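Local atomic coordinates of pyridoxamine 5'-phosphate oxidase-related, FMN-binding protein (Mycobacterium smegmatis, PDB entry 6ECI), a protein that binds FAD as a dimer and probably sequesters it, which would protect the mycobacterium against hypoxic and oxidative stress. Residues E11-L16 with T120-R125; I24-D29 with N63-E68; H33-N38 with T54-A59. All blocks are in the same frame, centred on the assembly; numbering follows the deposited sequence.

Contact 1 (E11-L16 with T120-R125); sequences ECWDLL and TQITGR. With FAD (flavin-adenine dinucleotide), chain C.
Ile122, on strand 121-127, pushes its CD1 methyl onto a face of Trp13 in helix 9-16, lying 3.6 Å from the centroid of the five-membered ring and 18° off its normal, a CH-pi contact. CG1 runs anti to the backbone N (chi1 -176°) and carries CD1 away from the strand toward the helix, where it also meets Cys12 CB at 3.6 Å and, more distantly, Leu16 CD1. A branched aliphatic chain suits this place because its second branch, CG2, reaches the NE1 end of the indole. Sulfur against backbone is the next element: Cys12 SG lies 3.5 Å from Gly124 N, and Gly124, lacking a side chain, leaves room for it.

Polar bonding belongs to the alternate residues, which point away from the helix. Thr123 OG1 donates to FAD N3A at 3.0 Å. The Arg125 guanidinium lies over adenine C8A and binds both phosphates, NH2 to O1A at 2.8 Å and NH1 to O1P at 3.2 Å. Pro36 and Lys55 of the second subunit bind this FAD too. The strand is thus two-sided: an apolar face seats the helix, while the polar one carries Arg125, whose positive charge probably offsets part of the diphosphate's negative charge.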
# COMPACT_ATOMS: atom_id res chain seq x y z
N GLU B 11 -15.22 -2.94 -12.76
CA GLU B 11 -15.00 -1.68 -12.05
C GLU B 11 -13.59 -1.61 -11.49
O GLU B 11 -12.95 -0.56 -11.54
CB GLU B 11 -16.04 -1.53 -10.93
CG GLU B 11 -17.48 -1.66 -11.40
CD GLU B 11 -18.46 -1.89 -10.26
OE1 GLU B 11 -19.01 -0.90 -9.74
OE2 GLU B 11 -18.67 -3.05 -9.87
N CYS B 12 -13.08 -2.73 -10.97
CA CYS B 12 -11.75 -2.74 -10.36
C CYS B 12 -10.67 -2.41 -11.38
O CYS B 12 -9.81 -1.55 -11.14
CB CYS B 12 -11.48 -4.10 -9.72
SG CYS B 12 -12.57 -4.55 -8.35
N TRP B 13 -10.69 -3.10 -12.53
CA TRP B 13 -9.63 -2.90 -13.52
C TRP B 13 -9.63 -1.47 -14.06
O TRP B 13 -8.57 -0.94 -14.41
CB TRP B 13 -9.79 -3.90 -14.66
CG TRP B 13 -9.39 -5.29 -14.28
CD1 TRP B 13 -10.22 -6.37 -14.14
CD2 TRP B 13 -8.07 -5.76 -13.99
NE1 TRP B 13 -9.50 -7.48 -13.77
CE2 TRP B 13 -8.17 -7.13 -13.68
CE3 TRP B 13 -6.82 -5.15 -13.96
CZ2 TRP B 13 -7.06 -7.90 -13.34
CZ3 TRP B 13 -5.72 -5.92 -13.63
CH2 TRP B 13 -5.85 -7.28 -13.32
N ASP B 14 -10.80 -0.83 -14.13
CA ASP B 14 -10.84 0.56 -14.56
C ASP B 14 -10.46 1.51 -13.42
O ASP B 14 -9.72 2.47 -13.64
CB ASP B 14 -12.23 0.91 -15.10
CG ASP B 14 -12.38 0.56 -16.56
OD1 ASP B 14 -11.36 0.56 -17.28
OD2 ASP B 14 -13.52 0.30 -17.00
N LEU B 15 -10.95 1.24 -12.21
CA LEU B 15 -10.56 2.06 -11.06
C LEU B 15 -9.05 2.08 -10.89
O LEU B 15 -8.48 3.11 -10.50
CB LEU B 15 -11.24 1.56 -9.79
CG LEU B 15 -12.71 1.96 -9.60
CD1 LEU B 15 -13.25 1.39 -8.31
CD2 LEU B 15 -12.85 3.47 -9.62
N LEU B 16 -8.39 0.96 -11.18
CA LEU B 16 -6.93 0.93 -11.12
C LEU B 16 -6.30 1.89 -12.12
O LEU B 16 -5.23 2.44 -11.86
CB LEU B 16 -6.43 -0.50 -11.37
CG LEU B 16 -6.60 -1.48 -10.21
CD1 LEU B 16 -5.96 -2.82 -10.55
CD2 LEU B 16 -5.98 -0.89 -8.95
N THR B 120 -4.55 -13.78 -10.40
CA THR B 120 -5.31 -14.97 -10.06
C THR B 120 -6.64 -14.64 -9.40
O THR B 120 -7.55 -15.48 -9.38
CB THR B 120 -4.47 -15.89 -9.15
OG1 THR B 120 -4.36 -17.18 -9.74
CG2 THR B 120 -5.06 -16.00 -7.74
N GLN B 121 -6.79 -13.41 -8.91
CA GLN B 121 -8.00 -12.93 -8.26
C GLN B 121 -7.90 -11.41 -8.15
O GLN B 121 -6.83 -10.88 -7.85
CB GLN B 121 -8.17 -13.57 -6.88
CG GLN B 121 -9.36 -13.06 -6.08
CD GLN B 121 -9.40 -13.62 -4.67
OE1 GLN B 121 -8.42 -13.53 -3.93
NE2 GLN B 121 -10.52 -14.22 -4.30
N ILE B 122 -9.01 -10.73 -8.41
CA ILE B 122 -9.10 -9.29 -8.19
C ILE B 122 -10.39 -8.99 -7.44
O ILE B 122 -11.45 -9.55 -7.77
CB ILE B 122 -9.04 -8.49 -9.51
CG1 ILE B 122 -9.04 -6.98 -9.22
CG2 ILE B 122 -10.18 -8.86 -10.45
CD1 ILE B 122 -8.59 -6.13 -10.40
N THR B 123 -10.30 -8.16 -6.41
CA THR B 123 -11.45 -7.76 -5.61
C THR B 123 -11.37 -6.26 -5.36
O THR B 123 -10.30 -5.65 -5.45
CB THR B 123 -11.54 -8.51 -4.28
OG1 THR B 123 -10.32 -8.34 -3.55
CG2 THR B 123 -11.77 -10.00 -4.52
N GLY B 124 -12.51 -5.67 -5.02
CA GLY B 124 -12.58 -4.24 -4.80
C GLY B 124 -13.71 -3.88 -3.88
O GLY B 124 -14.77 -4.52 -3.87
N ARG B 125 -13.49 -2.83 -3.09
CA ARG B 125 -14.47 -2.38 -2.11
C ARG B 125 -14.67 -0.88 -2.23
O ARG B 125 -13.75 -0.14 -2.60
CB ARG B 125 -14.05 -2.70 -0.68
CG ARG B 125 -13.93 -4.18 -0.37
CD ARG B 125 -15.28 -4.84 -0.22
NE ARG B 125 -15.13 -6.24 0.17
CZ ARG B 125 -15.06 -6.65 1.44
NH1 ARG B 125 -15.14 -5.76 2.42
NH2 ARG B 125 -14.92 -7.94 1.71
PA FAD C . -13.79 -9.94 4.36
O1A FAD C . -15.16 -9.78 3.81
O2A FAD C . -13.62 -11.08 5.37
O5B FAD C . -12.73 -10.11 3.21
C5B FAD C . -12.89 -11.10 2.17
C4B FAD C . -11.94 -10.78 1.04
O4B FAD C . -12.34 -9.54 0.43
C3B FAD C . -10.49 -10.56 1.45
O3B FAD C . -9.78 -11.79 1.53
C2B FAD C . -9.96 -9.67 0.32
O2B FAD C . -9.47 -10.43 -0.78
C1B FAD C . -11.20 -8.86 -0.07
N9A FAD C . -11.21 -7.50 0.46
C8A FAD C . -11.57 -7.10 1.72
N7A FAD C . -11.47 -5.81 1.93
C5A FAD C . -10.99 -5.33 0.71
C6A FAD C . -10.67 -4.03 0.27
N6A FAD C . -10.78 -2.94 1.02
N1A FAD C . -10.23 -3.90 -1.00
C2A FAD C . -10.13 -4.98 -1.77
N3A FAD C . -10.40 -6.25 -1.46
C4A FAD C . -10.84 -6.36 -0.19
N1 FAD C . -11.88 -0.33 7.53
C2 FAD C . -11.73 0.14 8.80
O2 FAD C . -11.92 -0.58 9.78
N3 FAD C . -11.37 1.46 9.01
C4 FAD C . -11.12 2.40 8.03
O4 FAD C . -10.80 3.55 8.34
C4X FAD C . -11.28 1.89 6.68
N5 FAD C . -11.07 2.71 5.69
C5X FAD C . -11.23 2.22 4.40
C6 FAD C . -11.01 3.08 3.33
C7 FAD C . -11.15 2.64 2.01
C7M FAD C . -10.90 3.60 0.88
C8 FAD C . -11.52 1.31 1.77
C8M FAD C . -11.68 0.80 0.36
C9 FAD C . -11.74 0.45 2.84
C9A FAD C . -11.60 0.89 4.14
N10 FAD C . -11.82 0.05 5.25
C10 FAD C . -11.66 0.51 6.53
C1' FAD C . -12.19 -1.36 5.06
C2' FAD C . -10.99 -2.30 5.18
O2' FAD C . -9.92 -1.85 4.35
C3' FAD C . -11.41 -3.71 4.76
O3' FAD C . -12.22 -3.62 3.59
C4' FAD C . -12.17 -4.49 5.83
O4' FAD C . -11.46 -4.42 7.07
C5' FAD C . -12.41 -5.93 5.44
O5' FAD C . -13.23 -6.56 6.44
P FAD C . -14.19 -7.75 6.07
O1P FAD C . -15.39 -7.19 5.29
O2P FAD C . -14.52 -8.56 7.26
O3P FAD C . -13.32 -8.60 5.06

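Contact 2 (I24-D29 with N63-E68); sequences IVTTVD and NNVLFE
Val25 and Leu66 form the close part of this strand pairing, an antiparallel hydrogen-bonded pair whose two amides answer each other. Val25 N donates to Leu66 O at 2.7 Å, and Leu66 N returns a nearly straight bond to Val25 O at 2.8 Å, with 176° at the hydrogen. The CA of Ile24 adds a CA-H...O contact to the same Leu66 O at 3.3 Å. Side chains leave the sheet on both faces. On one, Val25 CB and Leu66 CB stand 3.7 Å apart, and both residues pack on Ser32 of the second subunit. On the other, Ile24 brings CD1 to the edge of the Phe67 ring, 4.2 Å from its CD1, while its CG2 approaches Val65 CB; Thr26 and Val65 lie side by side with CG2 and CG1 at 3.7 Å. Beta-branched residues suit such extended backbone, and Thr26 offers Val65 its methyl.

These strands are inner members of the antiparallel split beta-barrel characteristic of the pyridoxamine 5'-phosphate oxidase-like flavoproteins: strand 21-28 has strand 31-41 on its other flank, and strand 64-72 has strand 77-88. Ala60 of helix 55-60 covers the Ile24, Thr26 and Val65 face, and Phe39 meets the Phe67 ring edge-to-face.

Toward Val28 and Asn63 the two chains part. Asn64 is exposed, where a polar amide is at ease in solvent, and Asp29 is exposed and poorly ordered in the turn to the next strand. Thr27 reaches neither Val65 nor Leu66; its hydroxyl is hydrogen-bonded to Ser32 of the second subunit instead, and Asp29 N is bonded there to Asn30 OD1.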
# COMPACT_ATOMS: atom_id res chain seq x y z
N ILE B 24 3.23 -3.32 -4.20
CA ILE B 24 3.44 -4.76 -4.21
C ILE B 24 3.68 -5.22 -2.78
O ILE B 24 4.50 -4.62 -2.06
CB ILE B 24 4.62 -5.14 -5.12
CG1 ILE B 24 4.28 -4.90 -6.59
CG2 ILE B 24 5.02 -6.59 -4.90
CD1 ILE B 24 3.46 -6.00 -7.23
N VAL B 25 2.99 -6.27 -2.36
CA VAL B 25 3.15 -6.84 -1.03
C VAL B 25 3.63 -8.27 -1.20
O VAL B 25 2.95 -9.10 -1.81
CB VAL B 25 1.85 -6.78 -0.21
CG1 VAL B 25 2.02 -7.51 1.12
CG2 VAL B 25 1.44 -5.34 0.03
N THR B 26 4.81 -8.57 -0.65
CA THR B 26 5.40 -9.89 -0.73
C THR B 26 5.51 -10.49 0.67
O THR B 26 5.66 -9.77 1.66
CB THR B 26 6.79 -9.85 -1.39
OG1 THR B 26 7.63 -8.92 -0.70
CG2 THR B 26 6.66 -9.43 -2.85
N THR B 27 5.45 -11.82 0.74
CA THR B 27 5.35 -12.52 2.01
C THR B 27 6.31 -13.70 2.04
O THR B 27 6.33 -14.51 1.11
CB THR B 27 3.92 -13.01 2.25
OG1 THR B 27 3.02 -11.90 2.16
CG2 THR B 27 3.80 -13.64 3.63
N VAL B 28 7.09 -13.80 3.12
CA VAL B 28 8.02 -14.90 3.35
C VAL B 28 8.04 -15.19 4.85
O VAL B 28 8.57 -14.39 5.62
CB VAL B 28 9.44 -14.60 2.84
CG1 VAL B 28 10.42 -15.61 3.41
CG2 VAL B 28 9.48 -14.62 1.33
N ASP B 29 7.45 -16.31 5.25
CA ASP B 29 7.57 -16.85 6.61
C ASP B 29 7.19 -15.80 7.67
O ASP B 29 8.03 -15.29 8.41
CB ASP B 29 8.98 -17.39 6.85
CG ASP B 29 9.15 -18.81 6.36
OD1 ASP B 29 8.14 -19.53 6.24
OD2 ASP B 29 10.31 -19.21 6.09
N ASN B 63 7.18 -15.00 -7.70
CA ASN B 63 6.55 -15.36 -6.44
C ASN B 63 5.12 -14.83 -6.42
O ASN B 63 4.74 -13.96 -7.21
CB ASN B 63 7.32 -14.79 -5.24
CG ASN B 63 8.69 -15.43 -5.07
OD1 ASN B 63 8.83 -16.65 -5.13
ND2 ASN B 63 9.71 -14.59 -4.86
N ASN B 64 4.33 -15.38 -5.51
CA ASN B 64 2.97 -14.89 -5.31
C ASN B 64 3.02 -13.55 -4.59
O ASN B 64 3.65 -13.42 -3.54
CB ASN B 64 2.15 -15.89 -4.51
CG ASN B 64 2.10 -17.26 -5.17
OD1 ASN B 64 2.02 -17.37 -6.39
ND2 ASN B 64 2.17 -18.31 -4.36
N VAL B 65 2.36 -12.54 -5.16
CA VAL B 65 2.39 -11.19 -4.63
C VAL B 65 0.98 -10.64 -4.50
O VAL B 65 0.05 -11.08 -5.18
CB VAL B 65 3.24 -10.24 -5.50
CG1 VAL B 65 4.67 -10.75 -5.64
CG2 VAL B 65 2.59 -10.04 -6.87
N LEU B 66 0.84 -9.67 -3.61
CA LEU B 66 -0.35 -8.83 -3.53
C LEU B 66 -0.06 -7.50 -4.23
O LEU B 66 1.03 -6.94 -4.10
CB LEU B 66 -0.75 -8.57 -2.08
CG LEU B 66 -1.51 -9.68 -1.37
CD1 LEU B 66 -1.72 -9.33 0.09
CD2 LEU B 66 -2.84 -9.87 -2.06
N PHE B 67 -1.04 -7.01 -4.98
CA PHE B 67 -1.00 -5.66 -5.52
C PHE B 67 -2.22 -4.90 -5.04
O PHE B 67 -3.35 -5.41 -5.12
CB PHE B 67 -0.95 -5.64 -7.04
CG PHE B 67 -1.02 -4.26 -7.62
CD1 PHE B 67 0.10 -3.46 -7.67
CD2 PHE B 67 -2.22 -3.75 -8.09
CE1 PHE B 67 0.04 -2.18 -8.19
CE2 PHE B 67 -2.29 -2.47 -8.61
CZ PHE B 67 -1.15 -1.69 -8.66
N GLU B 68 -2.01 -3.68 -4.56
CA GLU B 68 -3.10 -2.87 -4.07
C GLU B 68 -2.92 -1.43 -4.54
O GLU B 68 -1.80 -0.95 -4.70
CB GLU B 68 -3.21 -2.92 -2.54
CG GLU B 68 -4.49 -2.33 -1.99
CD GLU B 68 -4.35 -0.87 -1.62
OE1 GLU B 68 -3.21 -0.36 -1.64
OE2 GLU B 68 -5.38 -0.24 -1.31

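Contact 3 (H33-N38 with T54-A59); sequences HIFPIN and TKLVSA. With FAD (flavin-adenine dinucleotide), chain U.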
# COMPACT_ATOMS: atom_id res chain seq x y z
N HIS B 33 6.79 -7.74 3.26
CA HIS B 33 7.40 -6.51 2.79
C HIS B 33 6.45 -5.85 1.81
O HIS B 33 5.64 -6.53 1.16
CB HIS B 33 8.76 -6.76 2.13
CG HIS B 33 9.88 -6.99 3.10
ND1 HIS B 33 10.12 -8.23 3.67
CD2 HIS B 33 10.81 -6.15 3.61
CE1 HIS B 33 11.15 -8.14 4.49
NE2 HIS B 33 11.59 -6.89 4.47
N ILE B 34 6.52 -4.53 1.71
CA ILE B 34 5.66 -3.78 0.80
C ILE B 34 6.53 -2.86 -0.04
O ILE B 34 7.48 -2.24 0.46
CB ILE B 34 4.57 -3.00 1.57
CG1 ILE B 34 3.69 -2.22 0.60
CG2 ILE B 34 5.19 -2.09 2.61
CD1 ILE B 34 2.41 -1.70 1.22
N PHE B 35 6.21 -2.78 -1.33
CA PHE B 35 7.00 -2.02 -2.30
C PHE B 35 6.08 -1.11 -3.11
O PHE B 35 5.35 -1.59 -3.99
CB PHE B 35 7.77 -2.95 -3.24
CG PHE B 35 8.62 -3.96 -2.53
CD1 PHE B 35 8.08 -5.17 -2.11
CD2 PHE B 35 9.96 -3.71 -2.28
CE1 PHE B 35 8.86 -6.10 -1.46
CE2 PHE B 35 10.74 -4.64 -1.64
CZ PHE B 35 10.20 -5.84 -1.22
N PRO B 36 6.07 0.19 -2.84
CA PRO B 36 5.33 1.11 -3.71
C PRO B 36 5.91 1.09 -5.11
O PRO B 36 7.13 1.13 -5.30
CB PRO B 36 5.53 2.48 -3.03
CG PRO B 36 5.87 2.15 -1.62
CD PRO B 36 6.65 0.87 -1.67
N ILE B 37 5.04 1.01 -6.11
CA ILE B 37 5.46 0.93 -7.50
C ILE B 37 4.59 1.84 -8.35
O ILE B 37 3.38 1.97 -8.11
CB ILE B 37 5.41 -0.52 -8.05
CG1 ILE B 37 4.02 -1.12 -7.85
CG2 ILE B 37 6.48 -1.38 -7.41
CD1 ILE B 37 3.69 -2.22 -8.84
N ASN B 38 5.21 2.46 -9.34
CA ASN B 38 4.48 3.10 -10.43
C ASN B 38 4.02 2.02 -11.40
O ASN B 38 4.80 1.13 -11.75
CB ASN B 38 5.38 4.13 -11.12
CG ASN B 38 4.74 4.75 -12.34
OD1 ASN B 38 5.42 5.04 -13.32
ND2 ASN B 38 3.43 4.96 -12.29
N THR B 54 17.80 -4.48 -7.02
CA THR B 54 16.90 -4.09 -5.95
C THR B 54 16.27 -5.32 -5.32
O THR B 54 16.20 -6.40 -5.92
CB THR B 54 15.81 -3.15 -6.49
OG1 THR B 54 16.37 -2.30 -7.50
CG2 THR B 54 15.26 -2.28 -5.39
N LYS B 55 15.81 -5.15 -4.09
CA LYS B 55 15.17 -6.24 -3.35
C LYS B 55 13.78 -6.56 -3.86
O LYS B 55 13.30 -7.68 -3.66
CB LYS B 55 15.13 -5.89 -1.87
CG LYS B 55 15.04 -7.07 -0.94
CD LYS B 55 13.72 -6.96 -0.19
CE LYS B 55 13.31 -8.29 0.41
NZ LYS B 55 12.25 -8.13 1.44
N LEU B 56 13.11 -5.61 -4.52
CA LEU B 56 11.83 -5.91 -5.17
C LEU B 56 11.99 -7.03 -6.19
O LEU B 56 11.11 -7.89 -6.32
CB LEU B 56 11.28 -4.65 -5.84
CG LEU B 56 10.06 -4.76 -6.76
CD1 LEU B 56 8.85 -5.34 -6.04
CD2 LEU B 56 9.73 -3.41 -7.38
N VAL B 57 13.11 -7.03 -6.92
CA VAL B 57 13.40 -8.09 -7.88
C VAL B 57 13.36 -9.45 -7.21
O VAL B 57 12.58 -10.33 -7.58
CB VAL B 57 14.76 -7.84 -8.55
CG1 VAL B 57 14.93 -8.72 -9.78
CG2 VAL B 57 14.94 -6.38 -8.89
N SER B 58 14.20 -9.62 -6.18
CA SER B 58 14.31 -10.92 -5.52
C SER B 58 13.03 -11.30 -4.79
O SER B 58 12.73 -12.50 -4.67
CB SER B 58 15.49 -10.90 -4.55
OG SER B 58 15.63 -12.14 -3.89
N ALA B 59 12.26 -10.32 -4.31
CA ALA B 59 11.12 -10.61 -3.45
C ALA B 59 9.85 -10.92 -4.23
O ALA B 59 9.07 -11.79 -3.82
CB ALA B 59 10.87 -9.44 -2.50
PA FAD U . 16.30 -2.50 0.85
O1A FAD U . 17.63 -1.85 1.00
O2A FAD U . 16.33 -4.01 0.61
O5B FAD U . 15.35 -2.19 2.07
C5B FAD U . 15.81 -2.30 3.43
C4B FAD U . 14.73 -1.76 4.33
O4B FAD U . 14.40 -0.41 3.92
C3B FAD U . 13.40 -2.51 4.27
O3B FAD U . 13.41 -3.63 5.15
C2B FAD U . 12.39 -1.44 4.71
O2B FAD U . 12.22 -1.37 6.12
C1B FAD U . 13.02 -0.15 4.16
N9A FAD U . 12.41 0.30 2.92
C8A FAD U . 12.65 -0.17 1.66
N7A FAD U . 11.94 0.42 0.72
C5A FAD U . 11.16 1.33 1.43
C6A FAD U . 10.20 2.26 1.02
N6A FAD U . 9.82 2.44 -0.25
N1A FAD U . 9.62 3.02 1.98
C2A FAD U . 9.99 2.85 3.25
N3A FAD U . 10.88 2.00 3.75
C4A FAD U . 11.45 1.26 2.78
N1 FAD U . 10.94 0.57 -7.37
C2 FAD U . 10.80 -0.05 -8.57
O2 FAD U . 11.53 -0.99 -8.90
N3 FAD U . 9.83 0.39 -9.46
C4 FAD U . 8.95 1.43 -9.25
O4 FAD U . 8.13 1.72 -10.12
C4X FAD U . 9.10 2.08 -7.97
N5 FAD U . 8.30 3.07 -7.68
C5X FAD U . 8.44 3.69 -6.45
C6 FAD U . 7.60 4.75 -6.13
C7 FAD U . 7.71 5.41 -4.90
C7M FAD U . 6.78 6.55 -4.59
C8 FAD U . 8.68 4.99 -3.98
C8M FAD U . 8.82 5.68 -2.65
C9 FAD U . 9.52 3.93 -4.29
C9A FAD U . 9.41 3.28 -5.52
N10 FAD U . 10.25 2.20 -5.87
C10 FAD U . 10.12 1.58 -7.09
C1' FAD U . 11.28 1.72 -4.94
C2' FAD U . 10.92 0.40 -4.29
O2' FAD U . 10.11 0.62 -3.13
C3' FAD U . 12.20 -0.34 -3.90
O3' FAD U . 12.26 -1.61 -4.55
C4' FAD U . 12.33 -0.54 -2.39
O4' FAD U . 12.70 0.72 -1.84
C5' FAD U . 13.31 -1.63 -2.02
O5' FAD U . 14.60 -1.33 -2.59
P FAD U . 15.94 -1.77 -1.87
O1P FAD U . 16.98 -0.66 -2.02
O2P FAD U . 16.39 -3.10 -2.33
O3P FAD U . 15.51 -1.83 -0.35
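Phe35 and Leu56 run antiparallel alongside one another, with Leu56 CA over a face of the ring: it sits 4.2 Å from the ring centroid and 23° off its normal, a CH-pi contact. Leu56 swings its CG to the far side from its own amide (chi1 171°), which lays CD1 against Phe35 CG at 3.8 Å and CD2 against Ile37 CG2, also at 3.8 Å, the side chains of Leu56 and Ile37 lying nearly perpendicular. Lys55 meets the Phe35 ring at its edge, CD lying in the ring plane beside CZ. The small Ala59 lets the helix approach, its CB 3.9 Å from Phe35 CZ. Farther along, Lys55 NZ stands 3.0 Å above the plane of the His33 imidazole, over its centre.

FAD lies along this junction. Lys55 N, in the first turn of the helix, donates to the phosphate oxygen O2P at 2.8 Å, where the helix dipole would probably reinforce the attraction; Asn38 N donates to the flavin O4 at 3.1 Å. An aliphatic Leu56 suits the place between, touching both the aromatic ring and the pyrimidine end of the flavin. Ser79 and Thr123 of the second subunit bind this FAD from across the dimer.

In the neighbouring strand 21-28, Thr26 packs on Phe35 and Ile24 on Ile37, while Phe48 of strand 46-49 meets both Ile37 and Leu56.

Overall arrangement
The three contacts nest along the chain: contact 1 joins its two ends, contact 2 lies within that span, and contact 3 within contact 2. All reach one antiparallel sheet. Contacts 2 and 3 are close, with centres about 9 Å apart, because strands 21-28 and 31-41 are paired neighbours and helix 55-60 leads into strand 64-72. Contact 1 lies about 17 Å from contact 2 between centres, linked by Leu16 packing on Phe67, and about 21 Å from contact 3, across the chain's centre. Contacts 1 and 3 contribute residues to two different FAD sites, each completed by the second subunit, so flavin binding probably depends on the dimer.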